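Local coordinates for protein alkaline phosphatase (Antarctic bacterium, PDB 2W5V) that probably hydrolyses phosphate monoesters as a zinc- and magnesium-dependent alkaline phosphatase, passing through a phosphoserine intermediate, at residues 35-49 / 293-307. The protein carries 1 engineered substitution. Residues are numbered along the deposited sequence; the frame is centred on the assembly and turned at random.
With ZN (zinc ion), chain H; MG (magnesium ion), chain I.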
ATOM      1  N   LYS B  35       0.464 -21.339  17.292  1.00 19.05           N
ATOM      2  CA  LYS B  35       1.189 -22.605  17.275  1.00 18.88           C
ATOM      3  C   LYS B  35       1.864 -22.808  15.923  1.00 22.36           C
ATOM      4  O   LYS B  35       3.013 -23.253  15.843  1.00 21.12           O
ATOM      5  CB  LYS B  35       0.226 -23.755  17.554  1.00 20.94           C
ATOM      6  CG  LYS B  35       0.811 -25.152  17.336  1.00 25.47           C
ATOM      7  CD  LYS B  35      -0.221 -26.226  17.686  1.00 27.93           C
ATOM      8  CE  LYS B  35       0.358 -27.626  17.575  1.00 35.96           C
ATOM      9  NZ  LYS B  35      -0.546 -28.657  18.157  1.00 37.29           N
ATOM     10  N   ASN B  36       1.140 -22.462  14.863  1.00 20.22           N
ATOM     11  CA  ASN B  36       1.605 -22.623  13.490  1.00 18.71           C
ATOM     12  C   ASN B  36       1.768 -21.284  12.785  1.00 22.26           C
ATOM     13  O   ASN B  36       1.106 -20.306  13.129  1.00 19.51           O
ATOM     14  CB  ASN B  36       0.599 -23.456  12.696  1.00 20.92           C
ATOM     15  CG  ASN B  36       0.188 -24.722  13.414  1.00 29.19           C
ATOM     16  OD1 ASN B  36       1.025 -25.552  13.749  1.00 28.12           O
ATOM     17  ND2 ASN B  36      -1.114 -24.885  13.636  1.00 24.25           N
ATOM     18  N   VAL B  37       2.626 -21.256  11.773  1.00 19.72           N
ATOM     19  CA  VAL B  37       2.820 -20.062  10.965  1.00 15.89           C
ATOM     20  C   VAL B  37       2.849 -20.440   9.483  1.00 17.39           C
ATOM     21  O   VAL B  37       3.534 -21.384   9.086  1.00 18.85           O
ATOM     22  CB  VAL B  37       4.141 -19.367  11.307  1.00 15.86           C
ATOM     23  CG1 VAL B  37       4.332 -18.145  10.418  1.00 18.58           C
ATOM     24  CG2 VAL B  37       4.170 -18.968  12.770  1.00 20.83           C
ATOM     25  N   ILE B  38       2.075 -19.725   8.677  1.00 17.37           N
ATOM     26  CA  ILE B  38       2.144 -19.860   7.231  1.00 15.40           C
ATOM     27  C   ILE B  38       2.549 -18.510   6.654  1.00 18.50           C
ATOM     28  O   ILE B  38       1.869 -17.510   6.869  1.00 18.49           O
ATOM     29  CB  ILE B  38       0.794 -20.283   6.642  1.00 19.63           C
ATOM     30  CG1 ILE B  38       0.348 -21.628   7.236  1.00 19.60           C
ATOM     31  CG2 ILE B  38       0.889 -20.348   5.124  1.00 18.45           C
ATOM     32  CD1 ILE B  38      -1.114 -21.959   6.972  1.00 24.53           C
ATOM     33  N   LEU B  39       3.675 -18.476   5.953  1.00 14.99           N
ATOM     34  CA  LEU B  39       4.160 -17.247   5.344  1.00 15.36           C
ATOM     35  C   LEU B  39       4.037 -17.340   3.823  1.00 22.04           C
ATOM     36  O   LEU B  39       4.695 -18.161   3.190  1.00 16.61           O
ATOM     37  CB  LEU B  39       5.615 -17.012   5.748  1.00 14.44           C
ATOM     38  CG  LEU B  39       6.295 -15.859   5.024  1.00 16.71           C
ATOM     39  CD1 LEU B  39       5.565 -14.543   5.303  1.00 18.58           C
ATOM     40  CD2 LEU B  39       7.749 -15.781   5.445  1.00 15.35           C
ATOM     41  N   LEU B  40       3.165 -16.528   3.238  1.00 15.78           N
ATOM     42  CA  LEU B  40       2.954 -16.573   1.793  1.00 15.39           C
ATOM     43  C   LEU B  40       3.605 -15.352   1.177  1.00 18.20           C
ATOM     44  O   LEU B  40       3.377 -14.222   1.611  1.00 20.77           O
ATOM     45  CB  LEU B  40       1.461 -16.594   1.458  1.00 17.90           C
ATOM     46  CG  LEU B  40       0.659 -17.698   2.147  1.00 20.82           C
ATOM     47  CD1 LEU B  40      -0.818 -17.483   1.980  1.00 27.00           C
ATOM     48  CD2 LEU B  40       1.059 -19.037   1.594  1.00 29.05           C
ATOM     49  N   ILE B  41       4.432 -15.588   0.174  1.00 17.42           N
ATOM     50  CA  ILE B  41       5.199 -14.529  -0.447  1.00 17.43           C
ATOM     51  C   ILE B  41       4.821 -14.441  -1.916  1.00 14.18           C
ATOM     52  O   ILE B  41       4.959 -15.409  -2.667  1.00 17.83           O
ATOM     53  CB  ILE B  41       6.708 -14.807  -0.342  1.00 18.11           C
ATOM     54  CG1 ILE B  41       7.144 -14.866   1.124  1.00 17.24           C
ATOM     55  CG2 ILE B  41       7.504 -13.757  -1.106  1.00 18.26           C
ATOM     56  CD1 ILE B  41       8.616 -15.228   1.306  1.00 18.78           C
ATOM     57  N   SER B  42       4.333 -13.276  -2.314  1.00 13.67           N
ATOM     58  CA  SER B  42       4.058 -12.999  -3.715  1.00 14.45           C
ATOM     59  C   SER B  42       5.259 -12.239  -4.255  1.00 18.31           C
ATOM     60  O   SER B  42       5.446 -11.056  -3.952  1.00 24.05           O
ATOM     61  CB  SER B  42       2.800 -12.139  -3.843  1.00 14.59           C
ATOM     62  OG  SER B  42       2.817 -11.077  -2.898  1.00 17.24           O
ATOM     63  N   ASP B  43       6.078 -12.916  -5.047  1.00 16.05           N
ATOM     64  CA  ASP B  43       7.297 -12.295  -5.540  1.00 14.42           C
ATOM     65  C   ASP B  43       6.977 -11.193  -6.549  1.00 15.82           C
ATOM     66  O   ASP B  43       6.337 -11.443  -7.566  1.00 18.83           O
ATOM     67  CB  ASP B  43       8.236 -13.336  -6.159  1.00 13.22           C
ATOM     68  CG  ASP B  43       9.662 -12.832  -6.247  1.00 17.93           C
ATOM     69  OD1 ASP B  43       9.844 -11.700  -6.731  1.00 16.60           O
ATOM     70  OD2 ASP B  43      10.594 -13.540  -5.808  1.00 15.89           O
ATOM     71  N   GLY B  44       7.413  -9.974  -6.246  1.00 14.72           N
ATOM     72  CA  GLY B  44       7.273  -8.864  -7.166  1.00 18.86           C
ATOM     73  C   GLY B  44       5.932  -8.150  -7.122  1.00 20.82           C
ATOM     74  O   GLY B  44       5.661  -7.301  -7.972  1.00 22.13           O
ATOM     75  N   ALA B  45       5.098  -8.467  -6.133  1.00 19.68           N
ATOM     76  CA  ALA B  45       3.766  -7.857  -6.053  1.00 18.77           C
ATOM     77  C   ALA B  45       3.719  -6.594  -5.183  1.00 23.69           C
ATOM     78  O   ALA B  45       3.741  -6.672  -3.955  1.00 22.90           O
ATOM     79  CB  ALA B  45       2.735  -8.878  -5.557  1.00 14.37           C
ATOM     80  N   GLY B  46       3.647  -5.431  -5.820  1.00 14.13           N
ATOM     81  CA  GLY B  46       3.395  -4.207  -5.075  1.00 16.45           C
ATOM     82  C   GLY B  46       1.900  -4.044  -4.827  1.00 17.82           C
ATOM     83  O   GLY B  46       1.112  -4.905  -5.179  1.00 15.82           O
ATOM     84  N   LEU B  47       1.496  -2.938  -4.225  1.00 10.77           N
ATOM     85  CA  LEU B  47       0.078  -2.730  -3.955  1.00 14.54           C
ATOM     86  C   LEU B  47      -0.717  -2.625  -5.258  1.00 14.12           C
ATOM     87  O   LEU B  47      -1.880  -3.025  -5.308  1.00 13.97           O
ATOM     88  CB  LEU B  47      -0.128  -1.497  -3.080  1.00 16.21           C
ATOM     89  CG  LEU B  47      -1.570  -1.132  -2.713  1.00 17.89           C
ATOM     90  CD1 LEU B  47      -2.329  -2.316  -2.118  1.00 12.35           C
ATOM     91  CD2 LEU B  47      -1.545   0.044  -1.747  1.00 13.85           C
ATOM     92  N   SER B  48      -0.093  -2.116  -6.318  1.00 16.65           N
ATOM     93  CA  SER B  48      -0.781  -2.051  -7.616  1.00 16.25           C
ATOM     94  C   SER B  48      -1.090  -3.453  -8.154  1.00 16.15           C
ATOM     95  O   SER B  48      -2.184  -3.708  -8.661  1.00 18.63           O
ATOM     96  CB  SER B  48       0.041  -1.261  -8.631  1.00 24.64           C
ATOM     97  OG  SER B  48       0.048   0.129  -8.330  1.00 21.63           O
ATOM     98  N   GLN B  49      -0.134  -4.366  -8.023  1.00 17.25           N
ATOM     99  CA  GLN B  49      -0.347  -5.748  -8.447  1.00 14.52           C
ATOM    100  C   GLN B  49      -1.462  -6.388  -7.634  1.00 16.11           C
ATOM    101  O   GLN B  49      -2.347  -7.044  -8.183  1.00 17.11           O
ATOM    102  CB  GLN B  49       0.928  -6.578  -8.279  1.00 16.42           C
ATOM    103  CG  GLN B  49       1.979  -6.376  -9.360  1.00 17.05           C
ATOM    104  CD  GLN B  49       2.869  -5.182  -9.096  1.00 19.96           C
ATOM    105  OE1 GLN B  49       2.584  -4.360  -8.225  1.00 23.24           O
ATOM    106  NE2 GLN B  49       3.955  -5.078  -9.849  1.00 16.91           N
ATOM    107  N   ASN B 293      -5.371 -21.686  15.669  1.00 24.38           N
ATOM    108  CA  ASN B 293      -4.049 -21.613  16.292  1.00 23.21           C
ATOM    109  C   ASN B 293      -2.966 -21.290  15.278  1.00 23.15           C
ATOM    110  O   ASN B 293      -1.786 -21.562  15.513  1.00 23.68           O
ATOM    111  CB  ASN B 293      -3.695 -22.945  16.962  1.00 27.86           C
ATOM    112  CG  ASN B 293      -4.580 -23.257  18.148  1.00 51.66           C
ATOM    113  OD1 ASN B 293      -4.802 -22.407  19.010  1.00 60.34           O
ATOM    114  ND2 ASN B 293      -5.086 -24.488  18.203  1.00 59.26           N
ATOM    115  N   THR B 294      -3.367 -20.720  14.146  1.00 20.85           N
ATOM    116  CA  THR B 294      -2.443 -20.514  13.034  1.00 16.08           C
ATOM    117  C   THR B 294      -2.361 -19.053  12.609  1.00 19.60           C
ATOM    118  O   THR B 294      -3.384 -18.393  12.381  1.00 22.80           O
ATOM    119  CB  THR B 294      -2.859 -21.361  11.810  1.00 24.68           C
ATOM    120  OG1 THR B 294      -2.865 -22.748  12.169  1.00 22.77           O
ATOM    121  CG2 THR B 294      -1.907 -21.143  10.638  1.00 24.32           C
ATOM    122  N   LEU B 295      -1.135 -18.559  12.498  1.00 19.21           N
ATOM    123  CA  LEU B 295      -0.884 -17.208  12.017  1.00 20.13           C
ATOM    124  C   LEU B 295      -0.561 -17.252  10.530  1.00 16.61           C
ATOM    125  O   LEU B 295       0.332 -17.980  10.101  1.00 16.48           O
ATOM    126  CB  LEU B 295       0.283 -16.589  12.785  1.00 22.75           C
ATOM    127  CG  LEU B 295       0.888 -15.315  12.195  1.00 18.80           C
ATOM    128  CD1 LEU B 295      -0.058 -14.123  12.388  1.00 18.23           C
ATOM    129  CD2 LEU B 295       2.258 -15.034  12.805  1.00 18.54           C
ATOM    130  N   VAL B 296      -1.294 -16.483   9.744  1.00 17.02           N
ATOM    131  CA  VAL B 296      -1.033 -16.394   8.316  1.00 14.72           C
ATOM    132  C   VAL B 296      -0.504 -15.008   7.992  1.00 17.64           C
ATOM    133  O   VAL B 296      -1.150 -14.005   8.296  1.00 17.91           O
ATOM    134  CB  VAL B 296      -2.305 -16.630   7.498  1.00 19.34           C
ATOM    135  CG1 VAL B 296      -2.004 -16.496   6.018  1.00 14.61           C
ATOM    136  CG2 VAL B 296      -2.911 -18.001   7.814  1.00 16.99           C
ATOM    137  N   ILE B 297       0.674 -14.964   7.378  1.00 12.84           N
ATOM    138  CA  ILE B 297       1.295 -13.713   6.973  1.00 14.00           C
ATOM    139  C   ILE B 297       1.450 -13.702   5.462  1.00 13.79           C
ATOM    140  O   ILE B 297       1.940 -14.668   4.877  1.00 18.00           O
ATOM    141  CB  ILE B 297       2.698 -13.551   7.586  1.00 17.13           C
ATOM    142  CG1 ILE B 297       2.624 -13.613   9.115  1.00 17.98           C
ATOM    143  CG2 ILE B 297       3.331 -12.243   7.119  1.00 14.54           C
ATOM    144  CD1 ILE B 297       3.932 -14.054   9.751  1.00 17.14           C
ATOM    145  N   VAL B 298       1.023 -12.613   4.837  1.00 13.71           N
ATOM    146  CA  VAL B 298       1.142 -12.453   3.388  1.00 16.66           C
ATOM    147  C   VAL B 298       1.914 -11.178   3.084  1.00 17.13           C
ATOM    148  O   VAL B 298       1.560 -10.094   3.571  1.00 18.03           O
ATOM    149  CB  VAL B 298      -0.236 -12.334   2.703  1.00 18.01           C
ATOM    150  CG1 VAL B 298      -0.053 -12.059   1.216  1.00 18.64           C
ATOM    151  CG2 VAL B 298      -1.076 -13.604   2.917  1.00 15.94           C
ATOM    152  N   THR B 299       2.962 -11.289   2.280  1.00 16.26           N
ATOM    153  CA  THR B 299       3.700 -10.093   1.885  1.00 18.77           C
ATOM    154  C   THR B 299       4.430 -10.352   0.578  1.00 14.02           C
ATOM    155  O   THR B 299       4.286 -11.424  -0.003  1.00 16.13           O
ATOM    156  CB  THR B 299       4.689  -9.633   2.984  1.00 23.27           C
ATOM    157  OG1 THR B 299       5.131  -8.298   2.704  1.00 25.72           O
ATOM    158  CG2 THR B 299       5.901 -10.555   3.057  1.00 21.28           C
ATOM    159  N   SER B 300       5.219  -9.384   0.130  1.00 12.25           N
ATOM    160  CA  SER B 300       6.038  -9.539  -1.075  1.00 12.49           C
ATOM    161  C   SER B 300       7.470  -9.145  -0.742  1.00 20.43           C
ATOM    162  O   SER B 300       7.725  -8.501   0.275  1.00 18.79           O
ATOM    163  CB  SER B 300       5.529  -8.633  -2.201  1.00 13.94           C
ATOM    164  OG  SER B 300       4.113  -8.708  -2.324  1.00 21.52           O
ATOM    165  N   ASP B 301       8.404  -9.495  -1.616  1.00 16.82           N
ATOM    166  CA  ASP B 301       9.799  -9.143  -1.381  1.00 13.69           C
ATOM    167  C   ASP B 301      10.129  -7.753  -1.925  1.00 14.19           C
ATOM    168  O   ASP B 301      11.021  -7.090  -1.413  1.00 17.63           O
ATOM    169  CB  ASP B 301      10.754 -10.233  -1.924  1.00 16.27           C
ATOM    170  CG  ASP B 301      10.556 -10.524  -3.411  1.00 18.85           C
ATOM    171  OD1 ASP B 301       9.485 -10.174  -3.957  1.00 17.34           O
ATOM    172  OD2 ASP B 301      11.485 -11.108  -4.033  1.00 15.42           O
ATOM    173  N   HIS B 302       9.379  -7.317  -2.942  1.00 12.52           N
ATOM    174  CA  HIS B 302       9.556  -6.026  -3.609  1.00 17.72           C
ATOM    175  C   HIS B 302       8.497  -5.933  -4.715  1.00 15.91           C
ATOM    176  O   HIS B 302       7.740  -6.883  -4.927  1.00 17.39           O
ATOM    177  CB  HIS B 302      10.936  -5.954  -4.252  1.00 14.93           C
ATOM    178  CG  HIS B 302      11.181  -7.079  -5.208  1.00 14.22           C
ATOM    179  ND1 HIS B 302      10.690  -7.076  -6.494  1.00 15.20           N
ATOM    180  CD2 HIS B 302      11.794  -8.270  -5.034  1.00 15.59           C
ATOM    181  CE1 HIS B 302      11.019  -8.212  -7.087  1.00 17.70           C
ATOM    182  NE2 HIS B 302      11.692  -8.952  -6.223  1.00 15.51           N
ATOM    183  N   GLU B 303       8.447  -4.800  -5.416  1.00 12.22           N
ATOM    184  CA  GLU B 303       7.533  -4.622  -6.547  1.00 12.35           C
ATOM    185  C   GLU B 303       8.337  -4.807  -7.825  1.00 18.00           C
ATOM    186  O   GLU B 303       9.559  -4.608  -7.817  1.00 17.08           O
ATOM    187  CB  GLU B 303       6.939  -3.201  -6.534  1.00 10.78           C
ATOM    188  CG  GLU B 303       5.809  -2.966  -7.542  1.00 14.98           C
ATOM    189  CD  GLU B 303       6.254  -2.485  -8.943  1.00 25.42           C
ATOM    190  OE1 GLU B 303       7.450  -2.156  -9.162  1.00 26.56           O
ATOM    191  OE2 GLU B 303       5.376  -2.439  -9.837  1.00 25.05           O
ATOM    192  N   THR B 304       7.688  -5.169  -8.930  1.00 15.95           N
ATOM    193  CA  THR B 304       8.432  -5.165 -10.195  1.00 20.58           C
ATOM    194  C   THR B 304       7.634  -4.653 -11.380  1.00 19.31           C
ATOM    195  O   THR B 304       6.448  -4.945 -11.517  1.00 22.55           O
ATOM    196  CB  THR B 304       9.074  -6.525 -10.554  1.00 25.66           C
ATOM    197  OG1 THR B 304       8.279  -7.213 -11.520  1.00 41.23           O
ATOM    198  CG2 THR B 304       9.268  -7.370  -9.346  1.00 13.20           C
ATOM    199  N   GLY B 305       8.299  -3.860 -12.215  1.00 18.42           N
ATOM    200  CA  GLY B 305       7.714  -3.396 -13.461  1.00 13.29           C
ATOM    201  C   GLY B 305       7.017  -2.045 -13.412  1.00 18.06           C
ATOM    202  O   GLY B 305       6.717  -1.466 -14.454  1.00 17.17           O
ATOM    203  N   GLY B 306       6.759  -1.531 -12.211  1.00 14.83           N
ATOM    204  CA  GLY B 306       6.000  -0.298 -12.092  1.00 16.40           C
ATOM    205  C   GLY B 306       4.591  -0.504 -12.630  1.00 17.24           C
ATOM    206  O   GLY B 306       4.013   0.391 -13.241  1.00 19.90           O
ATOM    207  N   PHE B 307       4.056  -1.702 -12.417  1.00 16.39           N
ATOM    208  CA  PHE B 307       2.695  -2.048 -12.837  1.00 16.48           C
ATOM    209  C   PHE B 307       1.708  -0.985 -12.345  1.00 21.82           C
ATOM    210  O   PHE B 307       1.729  -0.588 -11.176  1.00 14.55           O
ATOM    211  CB  PHE B 307       2.340  -3.443 -12.292  1.00 21.29           C
ATOM    212  CG  PHE B 307       0.952  -3.932 -12.644  1.00 15.74           C
ATOM    213  CD1 PHE B 307       0.663  -4.434 -13.916  1.00 12.68           C
ATOM    214  CD2 PHE B 307      -0.047  -3.946 -11.682  1.00 22.81           C
ATOM    215  CE1 PHE B 307      -0.603  -4.911 -14.223  1.00 17.02           C
ATOM    216  CE2 PHE B 307      -1.324  -4.412 -11.980  1.00 21.72           C
ATOM    217  CZ  PHE B 307      -1.604  -4.901 -13.253  1.00 20.22           C
TER
HETATM  218 ZN    ZN H1377      11.605 -11.026  -6.044  1.00 19.01          ZN
HETATM  219 MG    MG I1378      11.004 -15.577  -6.058  1.00 18.17          MG
HETATM  220  O   HOH W   1       5.054  -8.151 -10.823  1.00 26.22           O
HETATM  221  O   HOH W   2       1.185   2.140  -9.791  1.00 28.53           O
HETATM  222  O   HOH W   3      10.157 -15.464  -8.082  1.00 17.09           O
HETATM  223  O   HOH W   4      11.620 -17.777  -6.200  1.00 16.99           O
HETATM  224  O   HOH W   5      13.066 -15.145  -6.995  1.00 20.67           O
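The imidazole of His302 turns one face to Gly44 N, over the ring's rim, with Asp301 OD1 on that same face. His302 ND1 donates in the ring plane to Glu303 O, leaving NE2 to bind zinc at 2.1 Å. Around Phe307, Ser48 meets the ring at its edge with its backbone carbonyl, while the Gln49 amide lies 34° from the ring plane, NE2 3.4 Å from Phe307 CB.

With CG anti to the backbone N, the Asp43 carboxylate is carried to the two metals: OD1 binds zinc at 2.0 Å and OD2 binds magnesium at 2.1 Å. Asp301 OD2 joins the zinc shell, the carboxylate planes of Asp43 and Asp301 standing 83° to each other, and Gly44 N donates to Asp301 OD1, met nearly along its C-O axis. The phosphoserine Ser84 completes the zinc site; Thr137 and Glu254, with three waters, complete the magnesium site.

Ser300 OG donates to a lone pair of Ala45 O at 2.6 Å. Gln49 NE2 donates to Glu303 OE2 at 3.0 Å, from above the carboxylate plane, while Glu303 OE1 accepts from Gly306 N and is hydrogen-bonded to Ser338 OG. An alanine at Glu303 would probably leave Gln49 NE2 and Gly306 N each without its carboxylate oxygen, and the Gln49 amide freer to turn.

As in the alkaline phosphatase fold, the zinc ligands sit at the C-terminal ends of parallel strands 36-42 and 294-299, neighbours in the central sheet and 14° apart. Alternating backbone hydrogen bonds join them, such as Ile38 N to Leu295 O and Ile297 N to Ile38 O. On one face Leu39 CD1 packs on Ile297 CG2 at 3.7 Å; on the other Thr294 and Val296 meet helix 267-291. Strand 249-255 flanks 36-42, and antiparallel strand 342-347 flanks 294-299.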